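Local atomic coordinates of minor fimbrium subunit Mfa5 (Porphyromonas gingivalis ATCC 33277, PDB entry 6TO1), a protein that serves as an accessory subunit of the minor fimbriae, pili that mediate biofilm formation and adhesion to host cells and other oral bacteria. Residues Asp127-Ile132 and Lys214-Ile219; Phe350-Asn353 and Thr357-Thr360; Ile172-Tyr177 and Gln196-Leu201; Ser185-Asp190 and Met220-Ala225. All blocks are in the same frame, centred on the assembly; numbering follows the deposited sequence.

Contact 1: Asp127-Ile132 and Lys214-Ile219; sequences DVVMVI and KMARNI
The amide N of Ile219, whose CG2 methyl rests against Val129, bonds to Met215 O at 2.9 Å, an ordinary bond of the helix to which this residue belongs. Across the interface itself the contact is made of methyl groups. Ala216 CB enters between two valines spaced two residues apart on the strand, at 3.7 Å from Val131 CG2 and 3.8 Å from Val129 CG1. Val129 uses both of its branches: with chi1 at -175°, CG1 lies opposite the backbone N and reaches Ala216, while CG2, beside the backbone N, meets Ile219 CG2 at 4.0 Å. The side chains of Val129 and Ile219 cross obliquely, and these two methyls are their nearest atoms. The small alanine lets the backbones come close: the CA atoms of Val129 and Ala216 are 6.1 Å apart, and the short axes approach to 9.0 Å while running nearly antiparallel, at 161°. All four touching residues are buried. Beyond them, Ile219 also touches Ala173 and Val175 of strand 170-177, and Val131 also touches Leu232 of strand 227-234. Helix 209-220 thus packs lengthwise on strand 126-133 and reaches over the adjoining strand 170-177, in the von Willebrand factor type A domain.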
loop_
_atom_site.group_PDB
_atom_site.type_symbol
_atom_site.label_atom_id
_atom_site.label_comp_id
_atom_site.label_asym_id
_atom_site.label_seq_id
_atom_site.Cartn_x
_atom_site.Cartn_y
_atom_site.Cartn_z
ATOM N N ASP A 127 8.195 17.336 -3.715
ATOM C CA ASP A 127 8.665 18.444 -4.526
ATOM C C ASP A 127 10.034 18.864 -4.011
ATOM O O ASP A 127 10.265 18.888 -2.799
ATOM C CB ASP A 127 7.701 19.640 -4.476
ATOM C CG ASP A 127 6.513 19.477 -5.406
ATOM O OD1 ASP A 127 6.612 18.722 -6.397
ATOM O OD2 ASP A 127 5.472 20.123 -5.137
ATOM N N VAL A 128 10.929 19.185 -4.941
ATOM C CA VAL A 128 12.327 19.513 -4.658
ATOM C C VAL A 128 12.651 20.825 -5.340
ATOM O O VAL A 128 12.310 21.011 -6.514
ATOM C CB VAL A 128 13.283 18.417 -5.172
ATOM C CG1 VAL A 128 14.732 18.782 -4.903
ATOM C CG2 VAL A 128 12.901 17.068 -4.587
ATOM N N VAL A 129 13.312 21.727 -4.622
ATOM C CA VAL A 129 13.880 22.921 -5.230
ATOM C C VAL A 129 15.386 22.838 -5.087
ATOM O O VAL A 129 15.912 22.821 -3.965
ATOM C CB VAL A 129 13.382 24.238 -4.603
ATOM C CG1 VAL A 129 13.978 25.408 -5.427
ATOM C CG2 VAL A 129 11.881 24.301 -4.559
ATOM N N MET A 130 16.083 22.789 -6.215
ATOM C CA MET A 130 17.532 22.818 -6.229
ATOM C C MET A 130 17.980 24.266 -6.343
ATOM O O MET A 130 17.434 25.028 -7.150
ATOM C CB MET A 130 18.075 22.005 -7.399
ATOM C CG MET A 130 17.788 20.521 -7.301
ATOM S SD MET A 130 18.372 19.656 -8.773
ATOM C CE MET A 130 20.153 19.759 -8.595
ATOM N N VAL A 131 18.978 24.632 -5.535
ATOM C CA VAL A 131 19.501 26.015 -5.447
ATOM C C VAL A 131 21.014 25.948 -5.627
ATOM O O VAL A 131 21.723 25.400 -4.759
ATOM C CB VAL A 131 19.145 26.660 -4.093
ATOM C CG1 VAL A 131 19.575 28.108 -4.034
ATOM C CG2 VAL A 131 17.655 26.495 -3.824
ATOM N N ILE A 132 21.525 26.542 -6.711
ATOM C CA ILE A 132 22.934 26.400 -7.073
ATOM C C ILE A 132 23.628 27.761 -7.055
ATOM O O ILE A 132 23.210 28.696 -7.742
ATOM C CB ILE A 132 23.119 25.706 -8.440
ATOM C CG1 ILE A 132 22.279 24.421 -8.497
ATOM C CG2 ILE A 132 24.608 25.382 -8.691
ATOM C CD1 ILE A 132 22.487 23.577 -9.754
ATOM N N LYS A 214 15.508 32.326 -0.319
ATOM C CA LYS A 214 14.226 33.016 -0.345
ATOM C C LYS A 214 13.449 32.689 -1.614
ATOM O O LYS A 214 12.246 32.425 -1.559
ATOM C CB LYS A 214 14.441 34.525 -0.216
ATOM C CG LYS A 214 13.182 35.357 -0.456
ATOM C CD LYS A 214 12.092 35.089 0.567
ATOM C CE LYS A 214 10.831 35.925 0.265
ATOM N NZ LYS A 214 9.781 35.783 1.326
ATOM N N MET A 215 14.117 32.678 -2.768
ATOM C CA MET A 215 13.414 32.292 -3.989
ATOM C C MET A 215 12.908 30.851 -3.916
ATOM O O MET A 215 11.792 30.548 -4.371
ATOM C CB MET A 215 14.323 32.487 -5.197
ATOM C CG MET A 215 13.585 32.187 -6.486
ATOM S SD MET A 215 14.570 32.563 -7.915
ATOM C CE MET A 215 14.217 34.325 -8.040
ATOM N N ALA A 216 13.714 29.950 -3.361
ATOM C CA ALA A 216 13.269 28.582 -3.131
ATOM C C ALA A 216 12.031 28.531 -2.237
ATOM O O ALA A 216 11.110 27.746 -2.490
ATOM C CB ALA A 216 14.415 27.775 -2.515
ATOM N N ARG A 217 11.984 29.367 -1.189
ATOM C CA ARG A 217 10.800 29.396 -0.338
ATOM C C ARG A 217 9.591 29.928 -1.108
ATOM O O ARG A 217 8.475 29.426 -0.942
ATOM C CB ARG A 217 11.041 30.241 0.914
ATOM C CG ARG A 217 12.089 29.702 1.824
ATOM C CD ARG A 217 11.931 30.252 3.236
ATOM N NE ARG A 217 12.015 31.702 3.331
ATOM C CZ ARG A 217 11.035 32.490 3.768
ATOM N NH1 ARG A 217 11.239 33.792 3.871
ATOM N NH2 ARG A 217 9.851 31.989 4.102
ATOM N N ASN A 218 9.800 30.924 -1.969
ATOM C CA ASN A 218 8.709 31.442 -2.771
ATOM C C ASN A 218 8.168 30.357 -3.693
ATOM O O ASN A 218 6.949 30.201 -3.843
ATOM C CB ASN A 218 9.164 32.635 -3.614
ATOM C CG ASN A 218 9.302 33.931 -2.808
ATOM O OD1 ASN A 218 8.957 34.018 -1.630
ATOM N ND2 ASN A 218 9.801 34.951 -3.478
ATOM N N ILE A 219 9.068 29.609 -4.325
ATOM C CA ILE A 219 8.652 28.543 -5.222
ATOM C C ILE A 219 7.947 27.440 -4.453
ATOM O O ILE A 219 6.908 26.939 -4.882
ATOM C CB ILE A 219 9.866 27.995 -5.990
ATOM C CG1 ILE A 219 10.345 29.039 -6.994
ATOM C CG2 ILE A 219 9.505 26.705 -6.722
ATOM C CD1 ILE A 219 11.698 28.766 -7.590
#

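Contact 2: Phe350-Asn353 and Thr357-Thr360; sequences FAKN and TIHT
Ile358 is placed by two successive torsions: chi1 at -42° sets CG1 opposite the carbonyl carbon and beside the backbone N, and chi2 at -61° then folds CD1 back instead of extending it. The result is that two different atoms of this one branch serve two residues of the helix. CD1 meets Ala351 CB at 3.9 Å, methyl against methyl, and both side chains set out toward the opposite segment. CG1, one carbon nearer the strand, lies against the aliphatic part of Lys352, at 3.9 Å from CG and 4.1 Å from CE. The lysine chain passes across the isoleucine at about a right angle; in its extended zigzag CG and CE face Ile358 CG1, while CD, between them, stands farther off. Its charged end continues past the contact: NZ hydrogen-bonds to Ala379 O, with a weak second bond to Leu377 O. Lys352 therefore lends methylenes to the packing while its ammonium group is held by main-chain oxygens farther along the chain. The two segments bury 118 Å² in all, and the CA atoms of Lys352 and Thr357 stand 6.4 Å apart. Ile230 of strand 227-234 touches both Ala351 and Ile358, extending the apolar patch to the neighbouring parallel strand. With three residues between its segments, the arrangement is a tight helix-loop-strand connection, the closing half of a beta-alpha-beta connection that carries a long insertion after strand 227-234, in the open, doubly wound alpha/beta fold of von Willebrand factor type A domains.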
loop_
_atom_site.group_PDB
_atom_site.type_symbol
_atom_site.label_atom_id
_atom_site.label_comp_id
_atom_site.label_asym_id
_atom_site.label_seq_id
_atom_site.Cartn_x
_atom_site.Cartn_y
_atom_site.Cartn_z
ATOM N N PHE A 350 13.365 29.818 8.322
ATOM C CA PHE A 350 11.986 30.060 7.912
ATOM C C PHE A 350 11.483 28.892 7.074
ATOM O O PHE A 350 10.332 28.466 7.221
ATOM C CB PHE A 350 11.848 31.371 7.125
ATOM C CG PHE A 350 12.464 32.568 7.814
ATOM C CD1 PHE A 350 12.363 32.723 9.196
ATOM C CD2 PHE A 350 13.156 33.515 7.086
ATOM C CE1 PHE A 350 12.940 33.806 9.834
ATOM C CE2 PHE A 350 13.730 34.582 7.722
ATOM C CZ PHE A 350 13.628 34.730 9.082
ATOM N N ALA A 351 12.344 28.349 6.204
ATOM C CA ALA A 351 11.967 27.177 5.408
ATOM C C ALA A 351 11.725 25.961 6.300
ATOM O O ALA A 351 10.759 25.211 6.090
ATOM C CB ALA A 351 13.060 26.857 4.390
ATOM N N LYS A 352 12.587 25.764 7.311
ATOM C CA LYS A 352 12.395 24.645 8.228
ATOM C C LYS A 352 11.104 24.803 9.015
ATOM O O LYS A 352 10.385 23.823 9.247
ATOM C CB LYS A 352 13.582 24.519 9.187
ATOM C CG LYS A 352 14.935 24.201 8.530
ATOM C CD LYS A 352 16.096 24.502 9.481
ATOM C CE LYS A 352 17.418 24.456 8.741
ATOM N NZ LYS A 352 18.575 24.635 9.663
ATOM N N ASN A 353 10.796 26.024 9.435
ATOM C CA ASN A 353 9.557 26.291 10.146
ATOM C C ASN A 353 8.335 25.975 9.295
ATOM O O ASN A 353 7.286 25.638 9.840
ATOM C CB ASN A 353 9.511 27.754 10.596
ATOM C CG ASN A 353 10.519 28.060 11.671
ATOM O OD1 ASN A 353 11.129 27.165 12.232
ATOM N ND2 ASN A 353 10.735 29.354 11.930
ATOM N N THR A 357 12.546 20.187 4.275
ATOM C CA THR A 357 13.814 19.532 4.574
ATOM C C THR A 357 14.915 20.222 3.780
ATOM O O THR A 357 14.766 20.446 2.577
ATOM C CB THR A 357 13.741 18.046 4.212
ATOM O OG1 THR A 357 12.727 17.433 5.003
ATOM C CG2 THR A 357 15.053 17.358 4.477
ATOM N N ILE A 358 16.013 20.548 4.448
ATOM C CA ILE A 358 17.098 21.283 3.816
ATOM C C ILE A 358 18.330 20.404 3.763
ATOM O O ILE A 358 18.848 19.995 4.809
ATOM C CB ILE A 358 17.444 22.596 4.548
ATOM C CG1 ILE A 358 16.172 23.296 4.970
ATOM C CG2 ILE A 358 18.350 23.436 3.665
ATOM C CD1 ILE A 358 15.263 23.677 3.862
ATOM N N HIS A 359 18.845 20.203 2.549
ATOM C CA HIS A 359 20.110 19.535 2.298
ATOM C C HIS A 359 21.131 20.552 1.807
ATOM O O HIS A 359 20.807 21.408 0.974
ATOM C CB HIS A 359 19.971 18.465 1.221
ATOM C CG HIS A 359 18.782 17.585 1.388
ATOM N ND1 HIS A 359 18.882 16.300 1.881
ATOM C CD2 HIS A 359 17.472 17.791 1.122
ATOM C CE1 HIS A 359 17.676 15.761 1.921
ATOM N NE2 HIS A 359 16.805 16.640 1.454
ATOM N N THR A 360 22.358 20.458 2.290
ATOM C CA THR A 360 23.394 21.347 1.791
ATOM C C THR A 360 24.584 20.507 1.360
ATOM O O THR A 360 24.913 19.494 1.970
ATOM C CB THR A 360 23.845 22.393 2.827
ATOM O OG1 THR A 360 24.294 21.712 4.002
ATOM C CG2 THR A 360 22.713 23.317 3.184
#

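Contact 3: Ile172-Tyr177 and Gln196-Leu201; sequences IALVSY and QKIRAL
Leu174 sets out toward the helix end and presents a single methyl, CD2, to two consecutive residues there. CD2 lies 3.6 Å from Lys197 CB and 3.7 Å from Ile198 CG1, meeting both side chains at a slant and touching Lys197 at its first side-chain carbon, Ile198 one carbon farther out. A first torsion of -178° carries CG opposite the backbone N, out from the strand to this position. Lys197 takes part through its root: it starts toward the strand, but the chain bends at chi2 (-66°) and leads the ammonium end away. Ile198 does the reverse, starting off to the side and bringing its longer branch nearer. Such packing of a strand against the helix that comes after the next strand belongs to the alpha/beta sandwich of the von Willebrand factor type A domain, in which strand 170-177 pairs antiparallel with the edge strand 181-186 before helix 191-199 packs on the sheet. Past the helix, Leu201 turns the tip of its side chain toward Ser176. Leu201 CD2 meets Ser176 CB, not its hydroxyl, at 3.6 Å, and the CA atoms of Ser176 and Leu201 are 7.6 Å apart. Leu201 N bonds to Ile198 O at 3.2 Å as the helix gives way to the loop. The leucine side chain also touches Ile150 of helix 143-160, and Ile198 touches Val157 of that same helix.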
loop_
_atom_site.group_PDB
_atom_site.type_symbol
_atom_site.label_atom_id
_atom_site.label_comp_id
_atom_site.label_asym_id
_atom_site.label_seq_id
_atom_site.Cartn_x
_atom_site.Cartn_y
_atom_site.Cartn_z
ATOM N N ILE A 172 10.832 18.795 -9.771
ATOM C CA ILE A 172 12.038 19.543 -9.430
ATOM C C ILE A 172 11.918 20.947 -10.001
ATOM O O ILE A 172 11.581 21.114 -11.175
ATOM C CB ILE A 172 13.315 18.867 -9.961
ATOM C CG1 ILE A 172 13.519 17.469 -9.391
ATOM C CG2 ILE A 172 14.549 19.699 -9.565
ATOM C CD1 ILE A 172 14.707 16.727 -10.010
ATOM N N ALA A 173 12.198 21.949 -9.175
ATOM C CA ALA A 173 12.373 23.333 -9.584
ATOM C C ALA A 173 13.841 23.720 -9.393
ATOM O O ALA A 173 14.603 23.044 -8.683
ATOM C CB ALA A 173 11.470 24.269 -8.781
ATOM N N LEU A 174 14.239 24.800 -10.064
ATOM C CA LEU A 174 15.649 25.141 -10.141
ATOM C C LEU A 174 15.877 26.633 -9.980
ATOM O O LEU A 174 15.281 27.447 -10.695
ATOM C CB LEU A 174 16.240 24.652 -11.472
ATOM C CG LEU A 174 17.732 24.902 -11.657
ATOM C CD1 LEU A 174 18.566 24.115 -10.635
ATOM C CD2 LEU A 174 18.136 24.567 -13.110
ATOM N N VAL A 175 16.754 26.961 -9.027
ATOM C CA VAL A 175 17.210 28.310 -8.735
ATOM C C VAL A 175 18.739 28.357 -8.851
ATOM O O VAL A 175 19.439 27.458 -8.382
ATOM C CB VAL A 175 16.778 28.736 -7.310
ATOM C CG1 VAL A 175 17.388 30.097 -6.963
ATOM C CG2 VAL A 175 15.261 28.786 -7.167
ATOM N N SER A 176 19.264 29.418 -9.450
ATOM C CA SER A 176 20.685 29.718 -9.352
ATOM C C SER A 176 20.810 31.080 -8.681
ATOM O O SER A 176 19.843 31.843 -8.589
ATOM C CB SER A 176 21.379 29.723 -10.713
ATOM O OG SER A 176 20.963 30.834 -11.484
ATOM N N TYR A 177 22.006 31.384 -8.180
ATOM C CA TYR A 177 22.176 32.692 -7.616
ATOM C C TYR A 177 23.630 33.129 -7.675
ATOM O O TYR A 177 24.564 32.322 -7.645
ATOM C CB TYR A 177 21.669 32.778 -6.159
ATOM C CG TYR A 177 22.483 31.987 -5.159
ATOM C CD1 TYR A 177 23.505 32.579 -4.434
ATOM C CD2 TYR A 177 22.213 30.654 -4.915
ATOM C CE1 TYR A 177 24.234 31.867 -3.517
ATOM C CE2 TYR A 177 22.943 29.943 -4.009
ATOM C CZ TYR A 177 23.951 30.551 -3.301
ATOM O OH TYR A 177 24.669 29.823 -2.369
ATOM N N GLN A 196 19.686 21.396 -19.137
ATOM C CA GLN A 196 20.163 22.471 -19.991
ATOM C C GLN A 196 20.385 23.744 -19.185
ATOM O O GLN A 196 21.384 24.444 -19.380
ATOM C CB GLN A 196 19.160 22.679 -21.127
ATOM C CG GLN A 196 19.681 23.502 -22.271
ATOM C CD GLN A 196 19.706 24.973 -21.928
ATOM O OE1 GLN A 196 18.707 25.523 -21.463
ATOM N NE2 GLN A 196 20.855 25.616 -22.134
ATOM N N LYS A 197 19.483 24.047 -18.250
ATOM C CA LYS A 197 19.673 25.236 -17.430
ATOM C C LYS A 197 20.886 25.093 -16.518
ATOM O O LYS A 197 21.612 26.066 -16.283
ATOM C CB LYS A 197 18.415 25.511 -16.616
ATOM C CG LYS A 197 17.199 25.852 -17.450
ATOM C CD LYS A 197 17.395 27.160 -18.172
ATOM C CE LYS A 197 16.126 27.577 -18.912
ATOM N NZ LYS A 197 16.352 28.837 -19.669
ATOM N N ILE A 198 21.119 23.885 -15.991
ATOM C CA ILE A 198 22.280 23.656 -15.136
ATOM C C ILE A 198 23.564 23.814 -15.933
ATOM O O ILE A 198 24.547 24.397 -15.451
ATOM C CB ILE A 198 22.180 22.269 -14.477
ATOM C CG1 ILE A 198 20.957 22.201 -13.560
ATOM C CG2 ILE A 198 23.465 21.934 -13.763
ATOM C CD1 ILE A 198 20.708 20.832 -12.998
ATOM N N ARG A 199 23.585 23.311 -17.175
ATOM C CA ARG A 199 24.778 23.446 -18.006
ATOM C C ARG A 199 25.070 24.894 -18.360
ATOM O O ARG A 199 26.218 25.214 -18.691
ATOM C CB ARG A 199 24.639 22.623 -19.300
ATOM C CG ARG A 199 24.801 21.146 -19.058
ATOM C CD ARG A 199 25.008 20.377 -20.369
ATOM N NE ARG A 199 23.921 20.659 -21.284
ATOM C CZ ARG A 199 22.803 19.950 -21.351
ATOM N NH1 ARG A 199 22.631 18.901 -20.565
ATOM N NH2 ARG A 199 21.861 20.287 -22.221
ATOM N N ALA A 200 24.090 25.785 -18.260
ATOM C CA ALA A 200 24.318 27.179 -18.622
ATOM C C ALA A 200 24.762 28.054 -17.441
ATOM O O ALA A 200 24.864 29.278 -17.605
ATOM C CB ALA A 200 23.060 27.794 -19.236
ATOM N N LEU A 201 24.989 27.465 -16.266
ATOM C CA LEU A 201 25.476 28.228 -15.124
ATOM C C LEU A 201 26.821 28.858 -15.461
ATOM O O LEU A 201 27.662 28.241 -16.119
ATOM C CB LEU A 201 25.636 27.318 -13.908
ATOM C CG LEU A 201 24.395 26.660 -13.317
ATOM C CD1 LEU A 201 24.863 25.729 -12.169
ATOM C CD2 LEU A 201 23.383 27.661 -12.813
#

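Contact 4: Ser185-Asp190 and Met220-Ala225; sequences SDFTKD and MATSTA
A Met-aromatic contact joins Phe187, at the corner where the chain leaves edge strand 181-186, to Met220. The sulfur approaches the rim of the ring: Met220 SD is 3.9 Å from Phe187 CZ and 5.2 Å from the ring centroid, 78° off the normal. The two side chains cross at about a right angle. Next to CZ on the same rim, Phe187 CE2 has Thr222 OG1 in the ring plane at 4.0 Å, a hydroxyl that also hydrogen-bonds to Ile219 O, while Ser223 CB approaches obliquely. In the von Willebrand factor type A fold Phe187 lies beside the connection from helix 209-220 to strand 227-234. A type I beta turn from Met220 to Ser223, closed by Ser223 N to Met220 O at 2.9 Å, brings these partners to one end of the phenyl group. An ST turn follows: Ser223 OG accepts from Ala225 N at 3.1 Å, with an N-H...O angle of 161°, and also bonds to Asp127 OD2 on strand 126-133. The other side of the corner carries a second ST turn, Thr188 OG1 accepting from Asp190 N at 3.0 Å.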
loop_
_atom_site.group_PDB
_atom_site.type_symbol
_atom_site.label_atom_id
_atom_site.label_comp_id
_atom_site.label_asym_id
_atom_site.label_seq_id
_atom_site.Cartn_x
_atom_site.Cartn_y
_atom_site.Cartn_z
ATOM N N SER A 185 13.814 27.345 -13.368
ATOM C CA SER A 185 12.646 26.536 -13.713
ATOM C C SER A 185 11.661 26.463 -12.552
ATOM O O SER A 185 12.069 26.303 -11.407
ATOM C CB SER A 185 13.080 25.120 -14.121
ATOM O OG SER A 185 11.978 24.352 -14.581
ATOM N N ASP A 186 10.366 26.616 -12.844
ATOM C CA ASP A 186 9.343 26.210 -11.882
ATOM C C ASP A 186 9.325 24.681 -11.804
ATOM O O ASP A 186 10.037 23.990 -12.530
ATOM C CB ASP A 186 7.958 26.740 -12.271
ATOM C CG ASP A 186 6.987 26.894 -11.061
ATOM O OD1 ASP A 186 7.220 26.371 -9.942
ATOM O OD2 ASP A 186 5.943 27.553 -11.244
ATOM N N PHE A 187 8.469 24.146 -10.944
ATOM C CA PHE A 187 8.386 22.701 -10.770
ATOM C C PHE A 187 8.131 21.994 -12.103
ATOM O O PHE A 187 7.226 22.368 -12.857
ATOM C CB PHE A 187 7.283 22.387 -9.783
ATOM C CG PHE A 187 7.629 22.702 -8.360
ATOM C CD1 PHE A 187 8.711 22.118 -7.747
ATOM C CD2 PHE A 187 6.838 23.587 -7.633
ATOM C CE1 PHE A 187 9.013 22.393 -6.419
ATOM C CE2 PHE A 187 7.127 23.866 -6.312
ATOM C CZ PHE A 187 8.206 23.269 -5.706
ATOM N N THR A 188 8.928 20.969 -12.388
ATOM C CA THR A 188 8.789 20.257 -13.654
ATOM C C THR A 188 9.340 18.847 -13.522
ATOM O O THR A 188 10.051 18.521 -12.568
ATOM C CB THR A 188 9.482 21.025 -14.795
ATOM O OG1 THR A 188 9.273 20.374 -16.048
ATOM C CG2 THR A 188 10.978 21.116 -14.593
ATOM N N LYS A 189 8.962 17.998 -14.479
ATOM C CA LYS A 189 9.564 16.675 -14.637
ATOM C C LYS A 189 10.427 16.597 -15.900
ATOM O O LYS A 189 10.952 15.522 -16.228
ATOM C CB LYS A 189 8.498 15.578 -14.668
ATOM C CG LYS A 189 7.643 15.445 -13.428
ATOM C CD LYS A 189 6.438 14.522 -13.664
ATOM C CE LYS A 189 5.393 14.643 -12.589
ATOM N NZ LYS A 189 5.757 13.950 -11.319
ATOM N N ASP A 190 10.639 17.726 -16.571
ATOM C CA ASP A 190 11.377 17.797 -17.831
ATOM C C ASP A 190 12.880 17.815 -17.565
ATOM O O ASP A 190 13.507 18.876 -17.466
ATOM C CB ASP A 190 10.914 19.024 -18.612
ATOM C CG ASP A 190 11.505 19.107 -20.013
ATOM O OD1 ASP A 190 12.496 18.413 -20.298
ATOM O OD2 ASP A 190 10.995 19.916 -20.811
ATOM N N MET A 220 8.503 27.040 -3.313
ATOM C CA MET A 220 7.930 25.941 -2.548
ATOM C C MET A 220 6.571 26.285 -1.961
ATOM O O MET A 220 5.778 25.372 -1.689
ATOM C CB MET A 220 8.888 25.535 -1.432
ATOM C CG MET A 220 8.498 24.213 -0.790
ATOM S SD MET A 220 8.846 22.820 -1.903
ATOM C CE MET A 220 10.594 22.559 -1.679
ATOM N N ALA A 221 6.260 27.573 -1.808
ATOM C CA ALA A 221 4.967 27.972 -1.254
ATOM C C ALA A 221 3.777 27.445 -2.050
ATOM O O ALA A 221 2.681 27.334 -1.502
ATOM C CB ALA A 221 4.877 29.489 -1.179
ATOM N N THR A 222 3.939 27.164 -3.333
ATOM C CA THR A 222 2.816 26.646 -4.119
ATOM C C THR A 222 2.701 25.121 -4.072
ATOM O O THR A 222 1.753 24.558 -4.636
ATOM C CB THR A 222 2.945 27.091 -5.576
ATOM O OG1 THR A 222 4.017 26.359 -6.183
ATOM C CG2 THR A 222 3.244 28.599 -5.647
ATOM N N SER A 223 3.626 24.447 -3.416
ATOM C CA SER A 223 3.639 22.995 -3.398
ATOM C C SER A 223 2.548 22.448 -2.496
ATOM O O SER A 223 2.335 22.935 -1.382
ATOM C CB SER A 223 5.002 22.490 -2.904
ATOM O OG SER A 223 4.981 21.081 -2.623
ATOM N N THR A 224 1.868 21.404 -2.974
ATOM C CA THR A 224 0.976 20.620 -2.131
ATOM C C THR A 224 1.501 19.199 -1.925
ATOM O O THR A 224 0.731 18.304 -1.575
ATOM C CB THR A 224 -0.433 20.586 -2.732
ATOM O OG1 THR A 224 -0.368 20.050 -4.055
ATOM C CG2 THR A 224 -1.016 21.984 -2.820
ATOM N N ALA A 225 2.797 18.984 -2.118
ATOM C CA ALA A 225 3.413 17.684 -1.882
ATOM C C ALA A 225 3.438 17.334 -0.393
ATOM O O ALA A 225 3.334 18.184 0.488
ATOM C CB ALA A 225 4.843 17.659 -2.442
HETATM O O HOH W 1 5.905 27.298 -7.481
#

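Overall arrangement
All four contacts rest on one mixed sheet. Contact 1 lies centrally, its centre 10 Å from that of contact 2, 11 Å from contact 3 and 9 Å from contact 4, and it touches all three. Contacts 1 and 3 use opposite faces of neighbouring strands, joined by a probable hydrogen bond between Met130 O and Val175 N at 2.8 Å; contact 3 is also nested within the loop that contact 1 closes. Another probable hydrogen bond, Leu174 N to Ser185 O at 3.0 Å, joins contacts 3 and 4. Contact 2 does not touch contacts 3 or 4. The magnesium ion bound by Ser135, Ser137 and Thr207, consistent with this family's metal-ion-dependent adhesion site, is about 12 Å from the side chain of Val131 and from that of Ser176.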